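Local structure of lysosome-associated membrane glycoprotein 2 (Mus musculus, 5GV3) at residues Asn21-Tyr26 with Thr35-Val40; His84-Ser89 with Val136-Trp141; Leu88-Ser93 with His107-Pro112. The protein is a lysosomal membrane glycoprotein that supports lysosome biogenesis and autophagy and directly inhibits the proton channel TMEM175, aiding lysosomal acidification. One frame throughout, in Å; residues are numbered along the deposited sequence.

Contact 1 (Asn21-Tyr26 with Thr35-Val40); sequences NFTITY and TITIAV. With NAG (2-acetamido-2-deoxy-beta-D-glucopyranose), chain M; NAG (2-acetamido-2-deoxy-beta-D-glucopyranose), chain P.
Ile-24 and Ile-38 meet at the apolar centre of this beta hairpin, formed by strands 11-28 and 32-39 of the membrane-distal luminal domain; their CD1 methyls are 4.1 Å apart. The CB of Ile-24 also faces CD1 of Ile-36. At one end of this face, CG2 of Val-40 comes within 3.8 Å of CE2 of Phe-22, meeting the ring obliquely. At the other end Tyr-26 brings CE1, on the edge of its ring, to CG1 of Ile-36, which lies near the ring plane. The chi1 of 61° sets Tyr-26 CG between its own N and carbonyl carbon, bringing the ring back toward Ile-36, whose side chain it crosses at about a right angle; the OH hydrogen-bonds to the carbonyl O of Pro-99. This is the inward surface of the hairpin: Phe-22 goes on to Trp-70, and Ile-24 and Ile-36 both reach Phe-98.

Between the two faces run paired backbone bonds at Phe-22/Ile-38 and Ile-24/Ile-36, the hydrogen-bonded pairs of an antiparallel ladder. The shortest joins Ile-24 N to Ile-36 O at 2.7 Å.

The opposite face is polar. Thr-23 OG1 and Thr-37 OG1 are hydrogen-bonded at 3.0 Å. Thr-25 OG1 and Thr-35 OG1 pair likewise at 2.9 Å. Each of the four turns its OG1 anti to its carbonyl carbon, which leaves CG2 anti to the backbone N; in Thr-23 and Thr-35 these CG2 methyls touch at 3.5 Å. This face also carries the sugar linked to Asn-21. Its acetamido methyl C8 rests 3.5 Å from CG2 of Thr-37, and its C1 is bonded to ND2 of Asn-21.

Contact 2 (His84-Ser89 with Val136-Trp141); sequences HDIVLS and VVQKYW. With NAG (2-acetamido-2-deoxy-beta-D-glucopyranose), chain M; NAG (2-acetamido-2-deoxy-beta-D-glucopyranose), chain O.
Gln-138 and Leu-88 come together where two beta sheets pack face to face, in a domain whose architecture is consistent with the beta-prism fold of LAMP domains. The strand axes are 10.3 Å apart and inclined at 123°, so side chains and one water bridge the gap. Starting at CB, Gln-138 lies beside the ring of Tyr-140, two residues on along its own strand, with CB 3.7 Å from the tyrosine CE2. CG packs on the Phe-22 ring of the neighbouring strand. With chi2 at 177° the chain runs out straight, carrying the amide to the facing sheet. NE2 comes within 4.1 Å of CB of Leu-88 and donates to a water 2.9 Å away, which in turn donates to the carbonyl O of Ile-86. The other branch, OE1, accepts from Tyr-140 OH at a short 2.5 Å; the hydroxyl sits above the amide plane, not on a lone pair. OE1 also takes a weak bond from Asn-111 ND2, and Tyr-140 OH is itself hydrogen-bonded to Trp-70 NE1; with the water on NE2, both ends of the buried amide have partners.

Apolar groups flank this polar line. CG2 of Ile-86 presses on Tyr-140 OH at 3.4 Å, the two side chains, coming from facing sheets, overlapping as they pass. Leu-88, with CG opposite its own N (chi1 177°), reaches across until CD2 is 3.7 Å from CG1 of Val-136. On the other side of strand 136-146, the sugar on Asn-21 puts its O6 over one face of the Trp-141 ring, 3.1 Å above the plane.

Contact 3 (Leu88-Ser93 with His107-Pro112); sequences LSYNTS and HTVKNP. With NAG (2-acetamido-2-deoxy-beta-D-glucopyranose), chain N.
Tyr-90 lays one face of its ring over CB of His-107, a CH-pi contact in which that carbon is 4.0 Å from the ring centroid and 22° off the ring normal. The chi1 of 60° puts the tyrosine CG between its own N and carbonyl carbon, swinging the ring across toward strand 106-117. The imidazole itself continues past the phenol, the two planes inclined at 55°. At the ring edge CE1 meets CG2 of Val-109 at 4.1 Å, while CG2 of Thr-92 approaches the edge of the imidazole at CD2. The hydroxyl of Thr-92 turns instead to the carbonyl of Ala-103.

Beneath these side chains the two strands form a regular antiparallel ladder. Leu-88 pairs with Val-109 and Tyr-90 with His-107, each through two backbone bonds; the shortest runs from His-107 N to Tyr-90 O at 2.7 Å. On the reverse face Ser-89 OG and Thr-108 OG1 share only a weak bond at 3.5 Å.

Where the strand ends, Asn-91 makes an Asx turn: its OD1 accepts from Ser-93 N at 2.9 Å, while ND2 is bonded to C1 of a sugar. One amide thus both shapes the chain as it leaves the sheet and anchors a glycan. Tyr-90 and Val-109 pack on Val-136 of the facing sheet, so the apolar side serves sheet-to-sheet packing; the weak hydroxyl pair on the other side probably adds little, and the backbone bonds carry the pairing.

Overall arrangement
Contact 1 is complete in the chain before strand 81-91 begins contacts 2 and 3, which share Leu-88 and Ser-89. Contact 1 is a hairpin in the mixed sheet; contact 3 pairs neighbouring strands of the four-stranded antiparallel sheet; contact 2 spans the two sheets. Its centre is about 11 Å from that of contact 1 and about 9 Å from that of contact 3. Strand 136-146 runs beside strand 11-28, and Phe-22 packs on Leu-88, and Ile-24 on Tyr-90, from across the interface. One largely apolar interior, with a buried polar group in contact 2, is thus common to all three, while the sugars on Asn-21 and Asn-91 sit on the outside of this luminal domain.

Contact 1 (Asn21-Tyr26 with Thr35-Val40)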
loop_
_atom_site.group_PDB
_atom_site.type_symbol
_atom_site.label_atom_id
_atom_site.label_comp_id
_atom_site.label_asym_id
_atom_site.label_seq_id
_atom_site.Cartn_x
_atom_site.Cartn_y
_atom_site.Cartn_z
ATOM N N ASN A 21 1.214 8.083 1.736
ATOM C CA ASN A 21 1.502 8.602 3.062
ATOM C C ASN A 21 0.299 8.339 3.976
ATOM O O ASN A 21 -0.812 8.030 3.503
ATOM C CB ASN A 21 1.991 10.081 3.037
ATOM C CG ASN A 21 0.951 11.102 2.601
ATOM O OD1 ASN A 21 -0.257 10.877 2.646
ATOM N ND2 ASN A 21 1.457 12.278 2.190
ATOM N N PHE A 22 0.553 8.374 5.281
ATOM C CA PHE A 22 -0.444 8.017 6.286
ATOM C C PHE A 22 -0.533 9.060 7.377
ATOM O O PHE A 22 0.450 9.366 8.045
ATOM C CB PHE A 22 -0.096 6.668 6.915
ATOM C CG PHE A 22 0.005 5.550 5.919
ATOM C CD1 PHE A 22 -1.124 5.051 5.301
ATOM C CD2 PHE A 22 1.237 5.024 5.578
ATOM C CE1 PHE A 22 -1.027 4.032 4.373
ATOM C CE2 PHE A 22 1.344 4.007 4.647
ATOM C CZ PHE A 22 0.215 3.509 4.043
ATOM N N THR A 23 -1.721 9.621 7.545
ATOM C CA THR A 23 -1.942 10.595 8.595
ATOM C C THR A 23 -2.564 9.879 9.789
ATOM O O THR A 23 -3.701 9.416 9.720
ATOM C CB THR A 23 -2.834 11.742 8.109
ATOM O OG1 THR A 23 -2.267 12.308 6.924
ATOM C CG2 THR A 23 -2.934 12.829 9.160
ATOM N N ILE A 24 -1.793 9.755 10.866
ATOM C CA ILE A 24 -2.215 8.974 12.026
ATOM C C ILE A 24 -2.455 9.839 13.262
ATOM O O ILE A 24 -1.603 10.644 13.650
ATOM C CB ILE A 24 -1.176 7.893 12.386
ATOM C CG1 ILE A 24 -0.913 6.990 11.178
ATOM C CG2 ILE A 24 -1.652 7.068 13.602
ATOM C CD1 ILE A 24 0.195 5.990 11.395
ATOM N N THR A 25 -3.629 9.679 13.864
ATOM C CA THR A 25 -3.931 10.323 15.136
ATOM C C THR A 25 -3.803 9.297 16.251
ATOM O O THR A 25 -4.417 8.238 16.192
ATOM C CB THR A 25 -5.347 10.932 15.157
ATOM O OG1 THR A 25 -5.501 11.842 14.063
ATOM C CG2 THR A 25 -5.589 11.685 16.473
ATOM N N TYR A 26 -3.002 9.609 17.263
ATOM C CA TYR A 26 -2.848 8.708 18.401
ATOM C C TYR A 26 -3.002 9.457 19.722
ATOM O O TYR A 26 -2.787 10.666 19.787
ATOM C CB TYR A 26 -1.497 8.001 18.339
ATOM C CG TYR A 26 -0.302 8.923 18.376
ATOM C CD1 TYR A 26 0.137 9.570 17.228
ATOM C CD2 TYR A 26 0.416 9.110 19.547
ATOM C CE1 TYR A 26 1.237 10.409 17.254
ATOM C CE2 TYR A 26 1.523 9.940 19.579
ATOM C CZ TYR A 26 1.928 10.587 18.430
ATOM O OH TYR A 26 3.029 11.416 18.463
ATOM N N THR A 35 -1.690 14.253 15.951
ATOM C CA THR A 35 -1.831 13.838 14.564
ATOM C C THR A 35 -0.513 14.059 13.827
ATOM O O THR A 35 0.050 15.162 13.861
ATOM C CB THR A 35 -2.941 14.614 13.848
ATOM O OG1 THR A 35 -4.188 14.407 14.514
ATOM C CG2 THR A 35 -3.060 14.158 12.398
ATOM N N ILE A 36 -0.014 13.008 13.186
ATOM C CA ILE A 36 1.212 13.094 12.394
ATOM C C ILE A 36 1.015 12.507 10.996
ATOM O O ILE A 36 0.120 11.695 10.776
ATOM C CB ILE A 36 2.388 12.374 13.090
ATOM C CG1 ILE A 36 2.033 10.921 13.384
ATOM C CG2 ILE A 36 2.724 13.056 14.404
ATOM C CD1 ILE A 36 2.613 9.927 12.424
ATOM N N THR A 37 1.840 12.940 10.048
ATOM C CA THR A 37 1.820 12.361 8.707
ATOM C C THR A 37 3.138 11.652 8.425
ATOM O O THR A 37 4.213 12.224 8.587
ATOM C CB THR A 37 1.554 13.421 7.623
ATOM O OG1 THR A 37 0.201 13.877 7.740
ATOM C CG2 THR A 37 1.746 12.832 6.230
ATOM N N ILE A 38 3.045 10.391 8.025
ATOM C CA ILE A 38 4.215 9.612 7.649
ATOM C C ILE A 38 4.286 9.434 6.143
ATOM O O ILE A 38 3.492 8.688 5.570
ATOM C CB ILE A 38 4.204 8.219 8.280
ATOM C CG1 ILE A 38 4.128 8.307 9.797
ATOM C CG2 ILE A 38 5.430 7.431 7.847
ATOM C CD1 ILE A 38 4.038 6.953 10.461
ATOM N N ALA A 39 5.223 10.111 5.495
ATOM C CA ALA A 39 5.485 9.839 4.087
ATOM C C ALA A 39 6.431 8.655 4.000
ATOM O O ALA A 39 7.496 8.655 4.609
ATOM C CB ALA A 39 6.070 11.058 3.394
ATOM N N VAL A 40 6.025 7.628 3.268
ATOM C CA VAL A 40 6.834 6.430 3.135
ATOM C C VAL A 40 7.894 6.701 2.087
ATOM O O VAL A 40 7.573 6.857 0.909
ATOM C CB VAL A 40 5.977 5.202 2.734
ATOM C CG1 VAL A 40 6.847 3.977 2.537
ATOM C CG2 VAL A 40 4.907 4.939 3.790
HETATM C C1 NAG M . 0.722 13.437 1.727
HETATM C C2 NAG M . 1.581 14.708 1.718
HETATM C C3 NAG M . 0.753 15.900 1.245
HETATM C C4 NAG M . 0.085 15.587 -0.089
HETATM C C5 NAG M . -0.702 14.282 -0.001
HETATM C C6 NAG M . -1.273 13.853 -1.332
HETATM C C7 NAG M . 3.467 14.901 3.284
HETATM C C8 NAG M . 3.885 15.202 4.695
HETATM N N2 NAG M . 2.154 14.973 3.030
HETATM O O3 NAG M . 1.588 17.043 1.112
HETATM O O4 NAG M . -0.788 16.651 -0.452
HETATM O O5 NAG M . 0.169 13.225 0.426
HETATM O O6 NAG M . -0.229 13.489 -2.222
HETATM O O7 NAG M . 4.280 14.605 2.414
HETATM C C1 NAG P . -7.890 10.921 21.618
HETATM C C2 NAG P . -7.922 9.444 21.226
HETATM C C3 NAG P . -8.962 8.687 22.052
HETATM C C4 NAG P . -8.760 8.929 23.539
HETATM C C5 NAG P . -8.764 10.426 23.813
HETATM C C6 NAG P . -8.516 10.768 25.264
HETATM C C7 NAG P . -7.247 9.124 18.884
HETATM C C8 NAG P . -7.728 8.966 17.475
HETATM N N2 NAG P . -8.200 9.290 19.809
HETATM O O3 NAG P . -8.839 7.298 21.772
HETATM O O4 NAG P . -9.811 8.311 24.274
HETATM O O5 NAG P . -7.716 11.048 23.052
HETATM O O6 NAG P . -8.072 12.110 25.387
HETATM O O7 NAG P . -6.056 9.105 19.170
#

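Contact 2 (His84-Ser89 with Val136-Trp141)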
loop_
_atom_site.group_PDB
_atom_site.type_symbol
_atom_site.label_atom_id
_atom_site.label_comp_id
_atom_site.label_asym_id
_atom_site.label_seq_id
_atom_site.Cartn_x
_atom_site.Cartn_y
_atom_site.Cartn_z
ATOM N N HIS A 84 -7.117 -6.113 -2.775
ATOM C CA HIS A 84 -7.918 -6.428 -1.605
ATOM C C HIS A 84 -7.047 -6.473 -0.335
ATOM O O HIS A 84 -5.822 -6.550 -0.422
ATOM C CB HIS A 84 -8.650 -7.754 -1.884
ATOM C CG HIS A 84 -9.386 -8.318 -0.711
ATOM N ND1 HIS A 84 -10.234 -7.572 0.068
ATOM C CD2 HIS A 84 -9.420 -9.577 -0.217
ATOM C CE1 HIS A 84 -10.746 -8.343 1.017
ATOM N NE2 HIS A 84 -10.249 -9.551 0.877
ATOM N N ASP A 85 -7.681 -6.423 0.833
ATOM C CA ASP A 85 -6.991 -6.590 2.114
ATOM C C ASP A 85 -5.818 -5.633 2.302
ATOM O O ASP A 85 -4.732 -6.044 2.702
ATOM C CB ASP A 85 -6.470 -8.022 2.272
ATOM C CG ASP A 85 -7.573 -9.053 2.235
ATOM O OD1 ASP A 85 -8.639 -8.827 2.834
ATOM O OD2 ASP A 85 -7.372 -10.098 1.596
ATOM N N ILE A 86 -6.032 -4.360 2.015
ATOM C CA ILE A 86 -5.010 -3.377 2.293
ATOM C C ILE A 86 -4.966 -3.176 3.801
ATOM O O ILE A 86 -5.977 -2.863 4.425
ATOM C CB ILE A 86 -5.278 -2.041 1.589
ATOM C CG1 ILE A 86 -5.349 -2.244 0.076
ATOM C CG2 ILE A 86 -4.197 -1.025 1.943
ATOM C CD1 ILE A 86 -5.769 -1.007 -0.686
ATOM N N VAL A 87 -3.797 -3.406 4.386
ATOM C CA VAL A 87 -3.644 -3.328 5.832
ATOM C C VAL A 87 -2.433 -2.487 6.223
ATOM O O VAL A 87 -1.336 -2.657 5.687
ATOM C CB VAL A 87 -3.492 -4.728 6.450
ATOM C CG1 VAL A 87 -3.161 -4.624 7.924
ATOM C CG2 VAL A 87 -4.758 -5.544 6.246
ATOM N N LEU A 88 -2.646 -1.581 7.168
ATOM C CA LEU A 88 -1.574 -0.795 7.754
ATOM C C LEU A 88 -1.401 -1.176 9.219
ATOM O O LEU A 88 -2.377 -1.251 9.964
ATOM C CB LEU A 88 -1.865 0.700 7.635
ATOM C CG LEU A 88 -0.849 1.650 8.268
ATOM C CD1 LEU A 88 0.385 1.733 7.402
ATOM C CD2 LEU A 88 -1.455 3.029 8.470
ATOM N N SER A 89 -0.165 -1.442 9.622
ATOM C CA SER A 89 0.137 -1.682 11.030
ATOM C C SER A 89 1.141 -0.659 11.511
ATOM O O SER A 89 2.165 -0.425 10.865
ATOM C CB SER A 89 0.671 -3.095 11.260
ATOM O OG SER A 89 -0.259 -4.062 10.819
ATOM N N VAL A 136 -6.909 6.743 11.013
ATOM C CA VAL A 136 -5.872 6.844 9.990
ATOM C C VAL A 136 -6.420 7.344 8.655
ATOM O O VAL A 136 -7.402 6.817 8.139
ATOM C CB VAL A 136 -5.186 5.483 9.759
ATOM C CG1 VAL A 136 -4.124 5.608 8.689
ATOM C CG2 VAL A 136 -4.571 4.956 11.059
ATOM N N VAL A 137 -5.796 8.381 8.108
ATOM C CA VAL A 137 -6.101 8.801 6.746
ATOM C C VAL A 137 -5.015 8.288 5.797
ATOM O O VAL A 137 -3.846 8.663 5.922
ATOM C CB VAL A 137 -6.227 10.328 6.651
ATOM C CG1 VAL A 137 -6.362 10.774 5.197
ATOM C CG2 VAL A 137 -7.413 10.807 7.471
ATOM N N GLN A 138 -5.403 7.421 4.863
ATOM C CA GLN A 138 -4.472 6.853 3.896
ATOM C C GLN A 138 -4.576 7.566 2.552
ATOM O O GLN A 138 -5.668 7.775 2.031
ATOM C CB GLN A 138 -4.736 5.355 3.720
ATOM C CG GLN A 138 -4.769 4.593 5.037
ATOM C CD GLN A 138 -5.089 3.125 4.872
ATOM O OE1 GLN A 138 -5.253 2.634 3.756
ATOM N NE2 GLN A 138 -5.183 2.412 5.991
ATOM N N LYS A 139 -3.432 7.967 2.007
ATOM C CA LYS A 139 -3.403 8.586 0.684
ATOM C C LYS A 139 -2.469 7.823 -0.254
ATOM O O LYS A 139 -1.340 7.495 0.107
ATOM C CB LYS A 139 -2.985 10.055 0.781
ATOM C CG LYS A 139 -4.038 10.960 1.426
ATOM C CD LYS A 139 -3.583 12.413 1.422
ATOM C CE LYS A 139 -4.634 13.344 2.013
ATOM N NZ LYS A 139 -5.865 13.346 1.180
ATOM N N TYR A 140 -2.967 7.529 -1.451
ATOM C CA TYR A 140 -2.215 6.802 -2.478
ATOM C C TYR A 140 -2.257 7.583 -3.789
ATOM O O TYR A 140 -3.306 8.121 -4.144
ATOM C CB TYR A 140 -2.798 5.402 -2.703
ATOM C CG TYR A 140 -2.999 4.587 -1.444
ATOM C CD1 TYR A 140 -1.979 3.809 -0.934
ATOM C CD2 TYR A 140 -4.212 4.602 -0.761
ATOM C CE1 TYR A 140 -2.155 3.061 0.216
ATOM C CE2 TYR A 140 -4.395 3.846 0.401
ATOM C CZ TYR A 140 -3.352 3.078 0.877
ATOM O OH TYR A 140 -3.477 2.320 2.018
ATOM N N TRP A 141 -1.128 7.661 -4.494
ATOM C CA TRP A 141 -1.100 8.320 -5.803
ATOM C C TRP A 141 0.098 7.910 -6.671
ATOM O O TRP A 141 0.949 7.135 -6.242
ATOM C CB TRP A 141 -1.120 9.841 -5.625
ATOM C CG TRP A 141 0.174 10.463 -5.113
ATOM C CD1 TRP A 141 1.149 11.074 -5.862
ATOM C CD2 TRP A 141 0.606 10.553 -3.744
ATOM N NE1 TRP A 141 2.162 11.527 -5.044
ATOM C CE2 TRP A 141 1.852 11.219 -3.744
ATOM C CE3 TRP A 141 0.061 10.126 -2.526
ATOM C CZ2 TRP A 141 2.560 11.464 -2.562
ATOM C CZ3 TRP A 141 0.766 10.369 -1.360
ATOM C CH2 TRP A 141 2.004 11.035 -1.385
HETATM C C1 NAG M . 0.722 13.437 1.727
HETATM C C2 NAG M . 1.581 14.708 1.718
HETATM C C3 NAG M . 0.753 15.900 1.245
HETATM C C4 NAG M . 0.085 15.587 -0.089
HETATM C C5 NAG M . -0.702 14.282 -0.001
HETATM C C6 NAG M . -1.273 13.853 -1.332
HETATM C C7 NAG M . 3.467 14.901 3.284
HETATM C C8 NAG M . 3.885 15.202 4.695
HETATM N N2 NAG M . 2.154 14.973 3.030
HETATM O O3 NAG M . 1.588 17.043 1.112
HETATM O O4 NAG M . -0.788 16.651 -0.452
HETATM O O5 NAG M . 0.169 13.225 0.426
HETATM O O6 NAG M . -0.229 13.489 -2.222
HETATM O O7 NAG M . 4.280 14.605 2.414
HETATM C C1 NAG O . -4.869 -11.810 1.787
HETATM C C2 NAG O . -5.219 -13.235 1.348
HETATM C C3 NAG O . -5.123 -14.188 2.541
HETATM C C4 NAG O . -3.778 -14.024 3.246
HETATM C C5 NAG O . -3.529 -12.550 3.556
HETATM C C6 NAG O . -2.183 -12.266 4.177
HETATM C C7 NAG O . -7.025 -14.290 0.037
HETATM C C8 NAG O . -8.427 -14.139 -0.477
HETATM N N2 NAG O . -6.558 -13.270 0.763
HETATM O O3 NAG O . -5.297 -15.533 2.110
HETATM O O4 NAG O . -3.764 -14.769 4.458
HETATM O O5 NAG O . -3.583 -11.798 2.341
HETATM O O6 NAG O . -1.927 -10.868 4.198
HETATM O O7 NAG O . -6.355 -15.292 -0.188
HETATM O O HOH W 1 -5.796 -0.427 5.559
#

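Contact 3 (Leu88-Ser93 with His107-Pro112)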
loop_
_atom_site.group_PDB
_atom_site.type_symbol
_atom_site.label_atom_id
_atom_site.label_comp_id
_atom_site.label_asym_id
_atom_site.label_seq_id
_atom_site.Cartn_x
_atom_site.Cartn_y
_atom_site.Cartn_z
ATOM N N LEU A 88 -2.646 -1.581 7.168
ATOM C CA LEU A 88 -1.574 -0.795 7.754
ATOM C C LEU A 88 -1.401 -1.176 9.219
ATOM O O LEU A 88 -2.377 -1.251 9.964
ATOM C CB LEU A 88 -1.865 0.700 7.635
ATOM C CG LEU A 88 -0.849 1.650 8.268
ATOM C CD1 LEU A 88 0.385 1.733 7.402
ATOM C CD2 LEU A 88 -1.455 3.029 8.470
ATOM N N SER A 89 -0.165 -1.442 9.622
ATOM C CA SER A 89 0.137 -1.682 11.030
ATOM C C SER A 89 1.141 -0.659 11.511
ATOM O O SER A 89 2.165 -0.425 10.865
ATOM C CB SER A 89 0.671 -3.095 11.260
ATOM O OG SER A 89 -0.259 -4.062 10.819
ATOM N N TYR A 90 0.832 -0.010 12.624
ATOM C CA TYR A 90 1.756 0.962 13.180
ATOM C C TYR A 90 1.991 0.722 14.666
ATOM O O TYR A 90 1.108 0.266 15.390
ATOM C CB TYR A 90 1.287 2.395 12.918
ATOM C CG TYR A 90 -0.058 2.786 13.480
ATOM C CD1 TYR A 90 -1.227 2.515 12.785
ATOM C CD2 TYR A 90 -0.154 3.459 14.691
ATOM C CE1 TYR A 90 -2.456 2.894 13.281
ATOM C CE2 TYR A 90 -1.383 3.837 15.204
ATOM C CZ TYR A 90 -2.529 3.556 14.495
ATOM O OH TYR A 90 -3.751 3.932 15.002
ATOM N N ASN A 91 3.223 0.992 15.084
ATOM C CA ASN A 91 3.707 0.671 16.413
ATOM C C ASN A 91 3.955 1.951 17.206
ATOM O O ASN A 91 4.915 2.671 16.942
ATOM C CB ASN A 91 4.981 -0.158 16.271
ATOM C CG ASN A 91 5.584 -0.568 17.591
ATOM O OD1 ASN A 91 5.197 -0.090 18.658
ATOM N ND2 ASN A 91 6.563 -1.464 17.519
ATOM N N THR A 92 3.103 2.223 18.190
ATOM C CA THR A 92 3.186 3.483 18.926
ATOM C C THR A 92 4.243 3.450 20.023
ATOM O O THR A 92 4.458 4.447 20.718
ATOM C CB THR A 92 1.840 3.863 19.551
ATOM O OG1 THR A 92 1.322 2.756 20.295
ATOM C CG2 THR A 92 0.852 4.271 18.465
ATOM N N SER A 93 4.893 2.303 20.192
ATOM C CA SER A 93 6.011 2.210 21.121
ATOM C C SER A 93 7.274 2.789 20.487
ATOM O O SER A 93 8.339 2.795 21.104
ATOM C CB SER A 93 6.250 0.762 21.553
ATOM O OG SER A 93 5.139 0.244 22.265
ATOM N N HIS A 107 -0.968 -1.223 16.378
ATOM C CA HIS A 107 -2.354 -1.071 15.997
ATOM C C HIS A 107 -2.504 -1.360 14.514
ATOM O O HIS A 107 -1.609 -1.083 13.718
ATOM C CB HIS A 107 -2.889 0.319 16.340
ATOM C CG HIS A 107 -2.892 0.623 17.808
ATOM N ND1 HIS A 107 -3.694 -0.063 18.698
ATOM C CD2 HIS A 107 -2.267 1.582 18.531
ATOM C CE1 HIS A 107 -3.515 0.416 19.915
ATOM N NE2 HIS A 107 -2.667 1.426 19.839
ATOM N N THR A 108 -3.644 -1.929 14.150
ATOM C CA THR A 108 -3.875 -2.362 12.782
ATOM C C THR A 108 -5.170 -1.761 12.256
ATOM O O THR A 108 -6.205 -1.798 12.917
ATOM C CB THR A 108 -3.942 -3.900 12.690
ATOM O OG1 THR A 108 -2.732 -4.463 13.210
ATOM C CG2 THR A 108 -4.117 -4.349 11.255
ATOM N N VAL A 109 -5.095 -1.134 11.095
ATOM C CA VAL A 109 -6.288 -0.595 10.466
ATOM C C VAL A 109 -6.518 -1.345 9.171
ATOM O O VAL A 109 -5.588 -1.569 8.397
ATOM C CB VAL A 109 -6.175 0.914 10.215
ATOM C CG1 VAL A 109 -7.443 1.443 9.570
ATOM C CG2 VAL A 109 -5.905 1.629 11.527
ATOM N N LYS A 110 -7.757 -1.764 8.955
ATOM C CA LYS A 110 -8.089 -2.526 7.765
ATOM C C LYS A 110 -8.868 -1.653 6.779
ATOM O O LYS A 110 -9.699 -0.830 7.171
ATOM C CB LYS A 110 -8.874 -3.777 8.159
ATOM C CG LYS A 110 -8.653 -4.975 7.253
ATOM C CD LYS A 110 -9.215 -6.233 7.902
ATOM C CE LYS A 110 -8.385 -6.624 9.127
ATOM N NZ LYS A 110 -8.697 -7.989 9.631
ATOM N N ASN A 111 -8.597 -1.849 5.497
ATOM C CA ASN A 111 -9.265 -1.107 4.440
ATOM C C ASN A 111 -10.283 -2.010 3.765
ATOM O O ASN A 111 -9.939 -3.094 3.305
ATOM C CB ASN A 111 -8.233 -0.588 3.429
ATOM C CG ASN A 111 -8.804 0.433 2.465
ATOM O OD1 ASN A 111 -9.928 0.293 1.988
ATOM N ND2 ASN A 111 -8.017 1.463 2.159
ATOM N N PRO A 112 -11.557 -1.582 3.744
ATOM C CA PRO A 112 -12.645 -2.381 3.162
ATOM C C PRO A 112 -12.623 -2.412 1.640
ATOM O O PRO A 112 -13.360 -3.199 1.048
ATOM C CB PRO A 112 -13.911 -1.671 3.657
ATOM C CG PRO A 112 -13.449 -0.760 4.773
ATOM C CD PRO A 112 -12.061 -0.367 4.401
HETATM C C1 NAG N . 7.239 -1.910 18.704
HETATM C C2 NAG N . 7.812 -3.309 18.597
HETATM C C3 NAG N . 8.475 -3.683 19.913
HETATM C C4 NAG N . 9.536 -2.651 20.278
HETATM C C5 NAG N . 8.977 -1.225 20.219
HETATM C C6 NAG N . 10.060 -0.174 20.302
HETATM C C7 NAG N . 6.763 -4.861 17.016
HETATM C C8 NAG N . 5.675 -5.868 16.802
HETATM N N2 NAG N . 6.807 -4.290 18.226
HETATM O O3 NAG N . 9.065 -4.974 19.800
HETATM O O4 NAG N . 10.007 -2.899 21.597
HETATM O O5 NAG N . 8.286 -0.988 18.982
HETATM O O6 NAG N . 10.569 0.135 19.011
HETATM O O7 NAG N . 7.562 -4.570 16.132
#